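Local coordinates for carbon monoxide oxidation system transcription regulator CooA-1 (Carboxydothermus hydrogenoformans, PDB 6CPB), which senses carbon monoxide through heme and probably acts as a DNA-binding transcription factor, the chain here being its N-terminal, heme-binding effector domain, at residues V48-V53 and D88-Y93; R54-Y59 and R80-A85; G72-T77 and L111-V116. One frame throughout, in Å; residues are numbered along the deposited sequence.

Contact 1 of 3, residues V48-V53 and D88-Y93; sequences VKSGRV and DTTILY
Thr90 O is gripped by two consecutive backbone amides: Lys49 N lies 2.8 Å from it, and Ser50 N reaches the same Thr90 O at 3.2 Å. The second bond is the straighter, 165° at the hydrogen, and runs in the carbonyl plane on a lone pair, whereas the Lys49 donor is tilted from that plane. Two residues facing one is the signature of a classic beta bulge. Thr90 N returns a bond to Ser50 O, so Ser50 and Thr90 form an antiparallel hydrogen-bonded pair with both side chains on one face, while Val48 and Ile91 pair on the other.

Past the bulge, Gly51 takes up a backbone conformation (phi 99°) that calls for glycine, and a CB there would also run into Thr89 OG1 and Asp88 O. Thr89 then uses its two branches differently. Its hydroxyl accepts from Arg52 N (3.2 Å to Thr89 OG1) and is also hydrogen-bonded to Glu87 O. A chi1 of -69° turns the methyl away from its own amide nitrogen; the Thr89 and Val53 side chains cross at about a right angle, Thr89 CG2 lying 3.8 Å from Val53 CG1.

The extended Lys49 chain runs alongside Thr90, with Lys49 CD 4.1 Å from Thr90 CG2, before its amine reaches a salt bridge with Glu26. Water links Ser50 OG (2.7 Å to the water oxygen) to Asp88 O. Strand pairing thus continues through the bulge, and beyond it the Thr89 hydroxyl takes up the amide of Arg52, a side chain supplying the acceptor after the strands part.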
ATOM      1  N   VAL A  48      11.455  -2.302  10.886  1.00 10.82           N
ATOM      2  CA  VAL A  48      12.141  -1.485  11.884  1.00 10.79           C
ATOM      3  C   VAL A  48      12.046  -2.197  13.230  1.00 10.12           C
ATOM      4  O   VAL A  48      10.973  -2.280  13.831  1.00 11.94           O
ATOM      5  CB  VAL A  48      11.562  -0.070  11.965  1.00 10.91           C
ATOM      6  CG1 VAL A  48      12.361   0.761  12.958  1.00 12.69           C
ATOM      7  CG2 VAL A  48      11.570   0.597  10.602  1.00 12.37           C
ATOM      8  N   LYS A  49      13.171  -2.730  13.698  1.00 10.69           N
ATOM      9  CA  LYS A  49      13.205  -3.406  14.989  1.00 11.47           C
ATOM     10  C   LYS A  49      13.292  -2.407  16.141  1.00 11.78           C
ATOM     11  O   LYS A  49      12.636  -2.573  17.173  1.00 13.12           O
ATOM     12  CB  LYS A  49      14.392  -4.373  15.017  1.00 12.45           C
ATOM     13  CG  LYS A  49      14.586  -5.103  16.333  1.00 15.14           C
ATOM     14  CD  LYS A  49      15.699  -6.128  16.229  1.00 18.29           C
ATOM     15  CE  LYS A  49      16.000  -6.772  17.573  1.00 23.70           C
ATOM     16  NZ  LYS A  49      17.006  -7.856  17.403  1.00 29.07           N
ATOM     17  N   SER A  50      14.103  -1.370  15.978  1.00 10.96           N
ATOM     18  CA  SER A  50      14.196  -0.285  16.943  1.00 11.89           C
ATOM     19  C   SER A  50      14.580   0.972  16.182  1.00 11.19           C
ATOM     20  O   SER A  50      15.226   0.902  15.134  1.00 11.68           O
ATOM     21  CB  SER A  50      15.220  -0.591  18.038  1.00 13.92           C
ATOM     22  OG  SER A  50      16.505  -0.777  17.489  1.00 14.93           O
ATOM     23  N   GLY A  51      14.174   2.125  16.710  1.00 11.11           N
ATOM     24  CA  GLY A  51      14.448   3.391  16.063  1.00 11.83           C
ATOM     25  C   GLY A  51      13.269   3.897  15.269  1.00 10.89           C
ATOM     26  O   GLY A  51      12.117   3.658  15.624  1.00 11.94           O
ATOM     27  N   ARG A  52      13.552   4.656  14.218  1.00 11.03           N
ATOM     28  CA  ARG A  52      12.520   5.408  13.518  1.00 10.76           C
ATOM     29  C   ARG A  52      13.121   5.833  12.192  1.00 10.32           C
ATOM     30  O   ARG A  52      14.271   6.284  12.162  1.00 11.15           O
ATOM     31  CB  ARG A  52      12.132   6.629  14.351  1.00 11.81           C
ATOM     32  CG  ARG A  52      10.975   7.424  13.791  1.00 13.41           C
ATOM     33  CD  ARG A  52      10.486   8.417  14.822  1.00 16.44           C
ATOM     34  NE  ARG A  52      11.494   9.444  15.034  1.00 19.01           N
ATOM     35  CZ  ARG A  52      11.308  10.754  14.898  1.00 18.62           C
ATOM     36  NH1 ARG A  52      10.123  11.251  14.571  1.00 19.87           N
ATOM     37  NH2 ARG A  52      12.326  11.567  15.112  1.00 21.99           N
ATOM     38  N   VAL A  53      12.366   5.677  11.104  1.00 10.45           N
ATOM     39  CA  VAL A  53      12.876   6.022   9.783  1.00 10.74           C
ATOM     40  C   VAL A  53      11.882   6.903   9.039  1.00 10.47           C
ATOM     41  O   VAL A  53      10.671   6.863   9.274  1.00 13.03           O
ATOM     42  CB  VAL A  53      13.252   4.790   8.933  1.00 12.74           C
ATOM     43  CG1 VAL A  53      14.239   3.895   9.670  1.00 12.94           C
ATOM     44  CG2 VAL A  53      12.038   4.015   8.539  1.00 13.44           C
ATOM     45  N   ASP A  88      19.176   6.479  15.915  1.00 12.81           N
ATOM     46  CA  ASP A  88      19.831   5.185  15.784  1.00 13.29           C
ATOM     47  C   ASP A  88      18.766   4.107  15.602  1.00 11.94           C
ATOM     48  O   ASP A  88      17.790   4.043  16.355  1.00 12.93           O
ATOM     49  CB  ASP A  88      20.672   4.895  17.025  1.00 15.80           C
ATOM     50  CG  ASP A  88      21.899   5.790  17.135  1.00 17.91           C
ATOM     51  OD1 ASP A  88      22.190   6.560  16.188  1.00 20.78           O
ATOM     52  OD2 ASP A  88      22.562   5.731  18.187  1.00 23.06           O
ATOM     53  N   THR A  89      18.957   3.260  14.592  1.00 11.48           N
ATOM     54  CA  THR A  89      17.931   2.333  14.130  1.00 10.62           C
ATOM     55  C   THR A  89      18.546   0.973  13.828  1.00 10.83           C
ATOM     56  O   THR A  89      19.655   0.891  13.293  1.00 11.95           O
ATOM     57  CB  THR A  89      17.274   2.921  12.870  1.00 10.83           C
ATOM     58  OG1 THR A  89      16.517   4.074  13.221  1.00 11.62           O
ATOM     59  CG2 THR A  89      16.348   1.942  12.175  1.00 11.63           C
ATOM     60  N   THR A  90      17.812  -0.087  14.161  1.00 10.50           N
ATOM     61  CA  THR A  90      18.131  -1.437  13.716  1.00 10.38           C
ATOM     62  C   THR A  90      16.976  -1.950  12.882  1.00 10.32           C
ATOM     63  O   THR A  90      15.818  -1.803  13.267  1.00 11.26           O
ATOM     64  CB  THR A  90      18.354  -2.371  14.911  1.00 11.90           C
ATOM     65  OG1 THR A  90      19.483  -1.906  15.657  1.00 13.87           O
ATOM     66  CG2 THR A  90      18.624  -3.802  14.470  1.00 13.65           C
ATOM     67  N   ILE A  91      17.308  -2.568  11.752  1.00 10.31           N
ATOM     68  CA  ILE A  91      16.316  -3.211  10.900  1.00 10.10           C
ATOM     69  C   ILE A  91      16.617  -4.696  10.771  1.00 10.17           C
ATOM     70  O   ILE A  91      17.750  -5.151  10.944  1.00 11.27           O
ATOM     71  CB  ILE A  91      16.203  -2.593   9.500  1.00 11.23           C
ATOM     72  CG1 ILE A  91      17.400  -2.986   8.628  1.00 12.19           C
ATOM     73  CG2 ILE A  91      15.998  -1.087   9.593  1.00 11.63           C
ATOM     74  CD1 ILE A  91      17.350  -2.425   7.213  1.00 12.88           C
ATOM     75  N   LEU A  92      15.563  -5.440  10.442  1.00 10.24           N
ATOM     76  CA  LEU A  92      15.644  -6.811   9.953  1.00 10.38           C
ATOM     77  C   LEU A  92      15.190  -6.790   8.502  1.00 10.74           C
ATOM     78  O   LEU A  92      14.175  -6.167   8.190  1.00 12.93           O
ATOM     79  CB  LEU A  92      14.720  -7.727  10.766  1.00 11.46           C
ATOM     80  CG  LEU A  92      15.107  -7.915  12.230  1.00 15.15           C
ATOM     81  CD1 LEU A  92      14.100  -8.828  12.910  1.00 18.68           C
ATOM     82  CD2 LEU A  92      16.521  -8.481  12.373  1.00 19.30           C
ATOM     83  N   TYR A  93      15.915  -7.474   7.611  1.00 10.78           N
ATOM     84  CA  TYR A  93      15.527  -7.476   6.203  1.00 10.88           C
ATOM     85  C   TYR A  93      15.682  -8.852   5.570  1.00 11.34           C
ATOM     86  O   TYR A  93      16.499  -9.670   5.997  1.00 12.24           O
ATOM     87  CB  TYR A  93      16.304  -6.430   5.381  1.00 11.89           C
ATOM     88  CG  TYR A  93      17.795  -6.657   5.297  1.00 11.64           C
ATOM     89  CD1 TYR A  93      18.635  -6.149   6.263  1.00 12.92           C
ATOM     90  CD2 TYR A  93      18.363  -7.355   4.242  1.00 13.39           C
ATOM     91  CE1 TYR A  93      19.993  -6.325   6.194  1.00 14.83           C
ATOM     92  CE2 TYR A  93      19.731  -7.529   4.157  1.00 14.36           C
ATOM     93  CZ  TYR A  93      20.534  -7.022   5.148  1.00 14.71           C
ATOM     94  OH  TYR A  93      21.896  -7.184   5.097  1.00 16.94           O
TER
HETATM   95  O   HOH W   1      17.726   1.655  17.757  1.00 18.99           O

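Contact 2 of 3, residues R54-Y59 and R80-A85; sequences RVYLAY and RAFIQA
Tyr56 is packed on both faces: Phe82 CB sits over one, 3.3 Å from the ring centroid and 16° off the normal, a CH-pi contact, and Arg54, two residues back on the same strand, lays NH2 over the opposite one. At the ring's edge, Gln84 CB comes to 3.7 Å from Tyr56 CE1. Tyr56 CG stands between the backbone N and carbonyl carbon (chi1 66°), which lays the ring across the neighbouring strand. The Phe82 ring is nearly parallel to it but slid aside, with centroids 5.1 Å apart.

Beneath these side chains, strands 54-59 and 82-85 pair antiparallel in a sheet of the cyclic-nucleotide-binding fold, Tyr56 with Phe82 and Arg54 with Gln84, while Val55 and Ile83 point to the other face, toward Phe75. Replacing Tyr56 with an alanine would probably open a gap between Phe82 CB and the Arg54 guanidinium, leaving the guanidinium without the ring on its face.

Toward the margin the packing is looser, Ala58 CB touching Phe82 CE1 at 3.9 Å. On the outward side Gln84 OE1 firmly accepts from Arg54 NH2 (2.9 Å), in the guanidinium plane but above the amide plane, while Arg54 NH1 forms a salt bridge with Glu63.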
ATOM      1  N   ARG A  54      12.422   7.692   8.116  1.00 10.08           N
ATOM      2  CA  ARG A  54      11.650   8.590   7.280  1.00 10.23           C
ATOM      3  C   ARG A  54      11.704   8.084   5.852  1.00 10.03           C
ATOM      4  O   ARG A  54      12.790   7.861   5.316  1.00 11.08           O
ATOM      5  CB  ARG A  54      12.243  10.001   7.375  1.00 11.74           C
ATOM      6  CG  ARG A  54      11.433  11.073   6.675  1.00 12.36           C
ATOM      7  CD  ARG A  54      11.992  12.462   6.929  1.00 14.16           C
ATOM      8  NE  ARG A  54      13.311  12.653   6.328  1.00 14.29           N
ATOM      9  CZ  ARG A  54      13.543  13.261   5.166  1.00 13.45           C
ATOM     10  NH1 ARG A  54      12.558  13.758   4.433  1.00 12.18           N
ATOM     11  NH2 ARG A  54      14.788  13.384   4.734  1.00 13.79           N
ATOM     12  N   VAL A  55      10.536   7.954   5.236  1.00  9.85           N
ATOM     13  CA  VAL A  55      10.405   7.607   3.828  1.00  9.65           C
ATOM     14  C   VAL A  55      10.129   8.902   3.084  1.00  9.60           C
ATOM     15  O   VAL A  55       9.248   9.670   3.487  1.00 10.59           O
ATOM     16  CB  VAL A  55       9.261   6.602   3.609  1.00  9.76           C
ATOM     17  CG1 VAL A  55       9.173   6.211   2.155  1.00 10.54           C
ATOM     18  CG2 VAL A  55       9.454   5.369   4.481  1.00 10.83           C
ATOM     19  N   TYR A  56      10.877   9.162   2.015  1.00  9.52           N
ATOM     20  CA  TYR A  56      10.737  10.440   1.331  1.00 10.20           C
ATOM     21  C   TYR A  56      11.082  10.319  -0.146  1.00  9.93           C
ATOM     22  O   TYR A  56      11.682   9.337  -0.606  1.00 10.53           O
ATOM     23  CB  TYR A  56      11.598  11.521   2.002  1.00 10.73           C
ATOM     24  CG  TYR A  56      13.093  11.324   1.933  1.00 10.77           C
ATOM     25  CD1 TYR A  56      13.747  10.499   2.835  1.00 11.58           C
ATOM     26  CD2 TYR A  56      13.857  11.991   0.996  1.00 11.68           C
ATOM     27  CE1 TYR A  56      15.112  10.338   2.798  1.00 12.35           C
ATOM     28  CE2 TYR A  56      15.241  11.837   0.950  1.00 12.26           C
ATOM     29  CZ  TYR A  56      15.862  11.011   1.854  1.00 12.75           C
ATOM     30  OH  TYR A  56      17.232  10.826   1.816  1.00 15.90           O
ATOM     31  N   LEU A  57      10.665  11.341  -0.893  1.00 10.91           N
ATOM     32  CA  LEU A  57      11.006  11.499  -2.296  1.00 11.15           C
ATOM     33  C   LEU A  57      11.885  12.734  -2.429  1.00 11.32           C
ATOM     34  O   LEU A  57      11.587  13.773  -1.847  1.00 12.97           O
ATOM     35  CB  LEU A  57       9.725  11.671  -3.132  1.00 13.02           C
ATOM     36  CG  LEU A  57       9.784  11.993  -4.633  1.00 14.71           C
ATOM     37  CD1 LEU A  57       8.480  11.621  -5.309  1.00 17.96           C
ATOM     38  CD2 LEU A  57      10.019  13.489  -4.906  1.00 17.03           C
ATOM     39  N   ALA A  58      12.957  12.626  -3.200  1.00 11.87           N
ATOM     40  CA  ALA A  58      13.795  13.755  -3.558  1.00 11.92           C
ATOM     41  C   ALA A  58      14.005  13.698  -5.057  1.00 12.26           C
ATOM     42  O   ALA A  58      14.332  12.640  -5.601  1.00 14.21           O
ATOM     43  CB  ALA A  58      15.141  13.695  -2.842  1.00 13.34           C
ATOM     44  N   TYR A  59      13.818  14.828  -5.726  1.00 12.22           N
ATOM     45  CA  TYR A  59      13.934  14.885  -7.175  1.00 12.44           C
ATOM     46  C   TYR A  59      14.175  16.339  -7.531  1.00 11.88           C
ATOM     47  O   TYR A  59      13.467  17.222  -7.026  1.00 12.39           O
ATOM     48  CB  TYR A  59      12.635  14.403  -7.808  1.00 13.63           C
ATOM     49  CG  TYR A  59      12.625  14.383  -9.308  1.00 13.21           C
ATOM     50  CD1 TYR A  59      13.363  13.461 -10.027  1.00 15.61           C
ATOM     51  CD2 TYR A  59      11.840  15.262 -10.012  1.00 14.38           C
ATOM     52  CE1 TYR A  59      13.320  13.429 -11.412  1.00 17.64           C
ATOM     53  CE2 TYR A  59      11.793  15.240 -11.389  1.00 15.81           C
ATOM     54  CZ  TYR A  59      12.528  14.326 -12.087  1.00 16.97           C
ATOM     55  OH  TYR A  59      12.439  14.320 -13.466  1.00 19.66           O
ATOM     56  N   ARG A  80      10.608   3.263  -5.313  1.00 12.60           N
ATOM     57  CA  ARG A  80      10.935   4.601  -5.809  1.00 12.61           C
ATOM     58  C   ARG A  80      11.138   5.622  -4.690  1.00 12.76           C
ATOM     59  O   ARG A  80      11.012   6.829  -4.911  1.00 15.10           O
ATOM     60  CB  ARG A  80       9.924   5.097  -6.851  1.00 15.68           C
ATOM     61  CG  ARG A  80       9.809   4.185  -8.055  1.00 19.47           C
ATOM     62  CD  ARG A  80       8.919   4.807  -9.116  1.00 29.68           C
ATOM     63  NE  ARG A  80       8.226   3.790  -9.904  1.00 46.77           N
ATOM     64  CZ  ARG A  80       8.545   3.405 -11.137  1.00 59.72           C
ATOM     65  NH1 ARG A  80       9.566   3.947 -11.786  1.00 64.24           N
ATOM     66  NH2 ARG A  80       7.819   2.464 -11.729  1.00 65.95           N
ATOM     67  N   ALA A  81      11.521   5.165  -3.504  1.00 13.20           N
ATOM     68  CA  ALA A  81      11.610   6.022  -2.332  1.00 12.13           C
ATOM     69  C   ALA A  81      12.991   5.955  -1.693  1.00 11.36           C
ATOM     70  O   ALA A  81      13.711   4.956  -1.805  1.00 12.04           O
ATOM     71  CB  ALA A  81      10.569   5.608  -1.300  1.00 15.04           C
ATOM     72  N   PHE A  82      13.331   7.038  -0.990  1.00 10.32           N
ATOM     73  CA  PHE A  82      14.471   7.093  -0.095  1.00 10.38           C
ATOM     74  C   PHE A  82      14.004   6.787   1.317  1.00  9.92           C
ATOM     75  O   PHE A  82      12.876   7.106   1.697  1.00 10.20           O
ATOM     76  CB  PHE A  82      15.060   8.517  -0.059  1.00 11.20           C
ATOM     77  CG  PHE A  82      15.702   8.987  -1.346  1.00 12.27           C
ATOM     78  CD1 PHE A  82      14.945   9.467  -2.399  1.00 13.33           C
ATOM     79  CD2 PHE A  82      17.078   8.980  -1.480  1.00 13.80           C
ATOM     80  CE1 PHE A  82      15.565   9.915  -3.573  1.00 15.16           C
ATOM     81  CE2 PHE A  82      17.687   9.410  -2.637  1.00 16.22           C
ATOM     82  CZ  PHE A  82      16.932   9.888  -3.677  1.00 16.20           C
ATOM     83  N   ILE A  83      14.897   6.199   2.105  1.00 10.02           N
ATOM     84  CA  ILE A  83      14.618   5.876   3.500  1.00 10.55           C
ATOM     85  C   ILE A  83      15.818   6.301   4.332  1.00 10.17           C
ATOM     86  O   ILE A  83      16.946   5.889   4.044  1.00 10.89           O
ATOM     87  CB  ILE A  83      14.303   4.383   3.707  1.00 12.03           C
ATOM     88  CG1 ILE A  83      13.075   3.959   2.871  1.00 13.59           C
ATOM     89  CG2 ILE A  83      13.995   4.114   5.175  1.00 15.11           C
ATOM     90  CD1 ILE A  83      13.400   3.135   1.705  1.00 17.16           C
ATOM     91  N   GLN A  84      15.569   7.114   5.363  1.00 10.41           N
ATOM     92  CA  GLN A  84      16.604   7.689   6.217  1.00 11.29           C
ATOM     93  C   GLN A  84      16.310   7.436   7.694  1.00 11.02           C
ATOM     94  O   GLN A  84      15.171   7.556   8.142  1.00 11.73           O
ATOM     95  CB  GLN A  84      16.690   9.201   5.971  1.00 12.10           C
ATOM     96  CG  GLN A  84      17.670   9.921   6.885  1.00 13.53           C
ATOM     97  CD  GLN A  84      17.671  11.394   6.646  1.00 18.18           C
ATOM     98  OE1 GLN A  84      16.611  12.020   6.603  1.00 22.44           O
ATOM     99  NE2 GLN A  84      18.851  11.966   6.471  1.00 21.38           N
ATOM    100  N   ALA A  85      17.352   7.129   8.462  1.00 10.52           N
ATOM    101  CA  ALA A  85      17.191   6.961   9.904  1.00 11.26           C
ATOM    102  C   ALA A  85      16.999   8.317  10.584  1.00 11.15           C
ATOM    103  O   ALA A  85      17.771   9.252  10.356  1.00 12.11           O
ATOM    104  CB  ALA A  85      18.420   6.271  10.483  1.00 10.93           C
TER

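Contact 3 of 3, residues G72-T77 and L111-V116. With SO4 (sulfate ion), chain D.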
ATOM      1  N   GLY A  72       8.461  -1.466  14.683  1.00 11.00           N
ATOM      2  CA  GLY A  72       7.342  -2.347  14.432  1.00 10.79           C
ATOM      3  C   GLY A  72       6.642  -2.115  13.116  1.00 10.40           C
ATOM      4  O   GLY A  72       5.660  -2.805  12.838  1.00 11.17           O
ATOM      5  N   ASP A  73       7.121  -1.182  12.300  1.00 10.57           N
ATOM      6  CA  ASP A  73       6.604  -0.972  10.954  1.00 10.01           C
ATOM      7  C   ASP A  73       7.522  -1.603   9.912  1.00 10.12           C
ATOM      8  O   ASP A  73       8.741  -1.698  10.094  1.00 11.78           O
ATOM      9  CB  ASP A  73       6.469   0.520  10.621  1.00 10.49           C
ATOM     10  CG  ASP A  73       5.285   1.189  11.291  1.00 12.39           C
ATOM     11  OD1 ASP A  73       4.246   0.542  11.507  1.00 13.83           O
ATOM     12  OD2 ASP A  73       5.383   2.419  11.548  1.00 13.82           O
ATOM     13  N   ILE A  74       6.917  -2.017   8.800  1.00 10.12           N
ATOM     14  CA  ILE A  74       7.598  -2.732   7.725  1.00 10.71           C
ATOM     15  C   ILE A  74       7.414  -1.989   6.406  1.00 10.43           C
ATOM     16  O   ILE A  74       6.391  -1.341   6.176  1.00 11.61           O
ATOM     17  CB  ILE A  74       7.038  -4.182   7.668  1.00 11.55           C
ATOM     18  CG1 ILE A  74       7.990  -5.150   6.960  1.00 12.32           C
ATOM     19  CG2 ILE A  74       5.670  -4.232   7.043  1.00 13.05           C
ATOM     20  CD1 ILE A  74       7.616  -6.605   7.174  1.00 14.46           C
ATOM     21  N   PHE A  75       8.414  -2.087   5.535  1.00 10.62           N
ATOM     22  CA  PHE A  75       8.379  -1.443   4.219  1.00 10.63           C
ATOM     23  C   PHE A  75       9.313  -2.232   3.293  1.00 10.62           C
ATOM     24  O   PHE A  75       9.699  -3.361   3.608  1.00 11.48           O
ATOM     25  CB  PHE A  75       8.653   0.066   4.368  1.00 11.32           C
ATOM     26  CG  PHE A  75       8.476   0.879   3.092  1.00 11.19           C
ATOM     27  CD1 PHE A  75       7.366   0.726   2.269  1.00 12.48           C
ATOM     28  CD2 PHE A  75       9.444   1.797   2.729  1.00 11.74           C
ATOM     29  CE1 PHE A  75       7.248   1.460   1.100  1.00 12.20           C
ATOM     30  CE2 PHE A  75       9.319   2.541   1.579  1.00 13.02           C
ATOM     31  CZ  PHE A  75       8.214   2.380   0.768  1.00 12.61           C
ATOM     32  N   CYS A  76       9.657  -1.667   2.135  1.00 11.44           N
ATOM     33  CA  CYS A  76      10.380  -2.429   1.138  0.72 10.08           C
ATOM     34  C   CYS A  76      11.082  -1.480   0.181  1.00 12.01           C
ATOM     35  O   CYS A  76      10.737  -0.297   0.070  1.00 14.12           O
ATOM     36  CB  CYS A  76       9.419  -3.325   0.367  0.72 10.42           C
ATOM     37  SG  CYS A  76       8.000  -2.426  -0.320  0.72 13.81           S
ATOM     38  N   THR A  77      12.073  -2.026  -0.513  1.00 11.74           N
ATOM     39  CA  THR A  77      12.722  -1.317  -1.602  1.00 11.09           C
ATOM     40  C   THR A  77      11.905  -1.520  -2.880  1.00 10.87           C
ATOM     41  O   THR A  77      10.788  -2.044  -2.851  1.00 12.48           O
ATOM     42  CB  THR A  77      14.166  -1.770  -1.750  1.00 11.91           C
ATOM     43  OG1 THR A  77      14.161  -3.145  -2.144  1.00 12.15           O
ATOM     44  CG2 THR A  77      14.948  -1.589  -0.464  1.00 12.85           C
ATOM     45  N   LEU A 111      -0.109  -7.522   7.202  1.00 12.69           N
ATOM     46  CA  LEU A 111      -1.126  -6.562   7.608  1.00 12.58           C
ATOM     47  C   LEU A 111      -0.514  -5.221   7.969  1.00 11.72           C
ATOM     48  O   LEU A 111      -1.086  -4.167   7.672  1.00 11.71           O
ATOM     49  CB  LEU A 111      -1.957  -7.112   8.760  1.00 14.71           C
ATOM     50  CG  LEU A 111      -2.952  -8.213   8.361  1.00 17.62           C
ATOM     51  CD1 LEU A 111      -3.733  -8.700   9.562  1.00 20.14           C
ATOM     52  CD2 LEU A 111      -3.917  -7.740   7.281  1.00 19.02           C
ATOM     53  N   ASN A 112       0.653  -5.235   8.592  1.00 11.87           N
ATOM     54  CA  ASN A 112       1.333  -3.976   8.810  1.00 11.85           C
ATOM     55  C   ASN A 112       1.781  -3.376   7.487  1.00 10.60           C
ATOM     56  O   ASN A 112       1.708  -2.153   7.296  1.00 11.09           O
ATOM     57  CB  ASN A 112       2.511  -4.158   9.765  1.00 13.04           C
ATOM     58  CG  ASN A 112       3.229  -2.866  10.026  1.00 13.00           C
ATOM     59  OD1 ASN A 112       4.225  -2.559   9.384  1.00 13.95           O
ATOM     60  ND2 ASN A 112       2.711  -2.083  10.957  1.00 14.40           N
ATOM     61  N   MET A 113       2.227  -4.211   6.552  0.72 10.18           N
ATOM     62  CA  MET A 113       2.661  -3.709   5.259  0.72 10.22           C
ATOM     63  C   MET A 113       1.521  -3.014   4.525  0.72 10.20           C
ATOM     64  O   MET A 113       1.724  -1.973   3.888  0.72 10.52           O
ATOM     65  CB  MET A 113       3.225  -4.854   4.428  0.72 11.05           C
ATOM     66  CG  MET A 113       3.783  -4.398   3.110  0.72 11.65           C
ATOM     67  SD  MET A 113       4.627  -5.691   2.237  0.72 13.71           S
ATOM     68  CE  MET A 113       6.191  -5.726   3.123  0.72 14.31           C
ATOM     69  N   VAL A 114       0.319  -3.589   4.581  1.00 10.62           N
ATOM     70  CA  VAL A 114      -0.850  -2.952   3.982  1.00 11.04           C
ATOM     71  C   VAL A 114      -1.100  -1.591   4.611  1.00 10.66           C
ATOM     72  O   VAL A 114      -1.376  -0.610   3.914  1.00 11.56           O
ATOM     73  CB  VAL A 114      -2.082  -3.874   4.116  1.00 12.70           C
ATOM     74  CG1 VAL A 114      -3.371  -3.115   3.833  1.00 13.53           C
ATOM     75  CG2 VAL A 114      -1.960  -5.082   3.195  1.00 13.95           C
ATOM     76  N   LYS A 115      -1.021  -1.514   5.937  1.00 11.00           N
ATOM     77  CA  LYS A 115      -1.253  -0.251   6.636  1.00 11.23           C
ATOM     78  C   LYS A 115      -0.238   0.808   6.197  1.00 11.59           C
ATOM     79  O   LYS A 115      -0.606   1.954   5.887  1.00 11.77           O
ATOM     80  CB  LYS A 115      -1.193  -0.516   8.146  1.00 12.71           C
ATOM     81  CG  LYS A 115      -1.547   0.652   9.041  1.00 15.47           C
ATOM     82  CD  LYS A 115      -0.384   1.570   9.328  1.00 17.41           C
ATOM     83  CE  LYS A 115       0.760   0.890  10.047  1.00 17.77           C
ATOM     84  NZ  LYS A 115       1.770   1.898  10.489  1.00 17.77           N
ATOM     85  N   VAL A 116       1.045   0.436   6.167  1.00 10.60           N
ATOM     86  CA  VAL A 116       2.117   1.361   5.793  1.00 10.38           C
ATOM     87  C   VAL A 116       1.955   1.824   4.348  1.00 10.39           C
ATOM     88  O   VAL A 116       2.026   3.030   4.053  1.00 10.83           O
ATOM     89  CB  VAL A 116       3.493   0.702   6.026  1.00 10.76           C
ATOM     90  CG1 VAL A 116       4.601   1.510   5.372  1.00 11.59           C
ATOM     91  CG2 VAL A 116       3.776   0.522   7.511  1.00 11.95           C
TER
HETATM   92  S   SO4 D 202      -0.337   0.444  13.960  1.00 65.92           S
HETATM   93  O1  SO4 D 202      -0.201  -0.374  15.164  1.00 67.36           O
HETATM   94  O2  SO4 D 202      -1.248  -0.222  13.029  1.00 63.54           O
HETATM   95  O3  SO4 D 202      -0.877   1.753  14.318  1.00 67.75           O
HETATM   96  O4  SO4 D 202       0.978   0.607  13.345  1.00 66.06           O
HETATM   97  O   HOH W   2       4.935  -1.366   3.777  1.00 34.53           O
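Strand 74-76 forms an outer strand of one sheet of the cyclic-nucleotide-binding-type beta roll, and here it packs on the long helix 108-135 at the end of the heme domain, the element through which regulators of the CRP family dimerise. The strand and helix segments cross at 70°, their axes 7.5 Å apart at closest approach.

The polar end of the contact gathers on Asp73. Its OD1 accepts two bonds: Asn112 ND2 lies 3.1 Å away on the anti lone pair of Asp73 OD1, almost straight at 173°, and Lys115 NZ, 3.0 Å from the same Asp73 OD1, meets it from above the carboxylate plane as a salt bridge. The carboxylate and amide are nearly coplanar. Asp73 OD2 in turn accepts from Glu70 N, so both oxygens of this buried group are engaged, and the lysine charge probably favours its ionised form.

A chi1 of -179° sends the Asn112 side chain out toward the strand, where it works at both ends of its amide. While ND2 serves Asp73 and also bonds to Thr6 OG1, Asn112 OD1 accepts from Ile74 N at 2.8 Å. This fixes which way round the amide is turned.

Beside this polar cluster the contact becomes apolar. Ile74 CG2 leans against Met113 CB at 3.6 Å, and Val116 CG1 lies 4.2 Å from Phe75 CD1. On the far side of the helix, Val114 meets Val114 of the second subunit. Phe75 also lies next to Thr79, which binds heme in a structure of this protein, though none is bound to this chain here. Water joins Ile74 O to Met113 O, and a sulfate, probably from the crystallisation liquor, accepts a weak bond to its O4 from Lys115 NZ at 3.2 Å.

From the N terminus, residues 48-53 come first, turning the corner from strand 44-50 into strand 52-59, which continues through 54-59. The chain goes out and back through strand 62-70 and reaches 72-77; residues 80-85 then close contact 2, and 88-93 close contact 1, so contact 2 is nested inside contact 1. Contact 3 closes last, at 111-116, and crosses both. Contact 1 spans the corner where one sheet gives way to the other, contact 2 pairs inner strands of the second, and contact 3 ties the edge of the first to the dimer helix. Val53 packs on Ile83, Val48 probably hydrogen-bonds through its backbone to Gly72 and Asp73, and Val55 meets Phe75, joining all three.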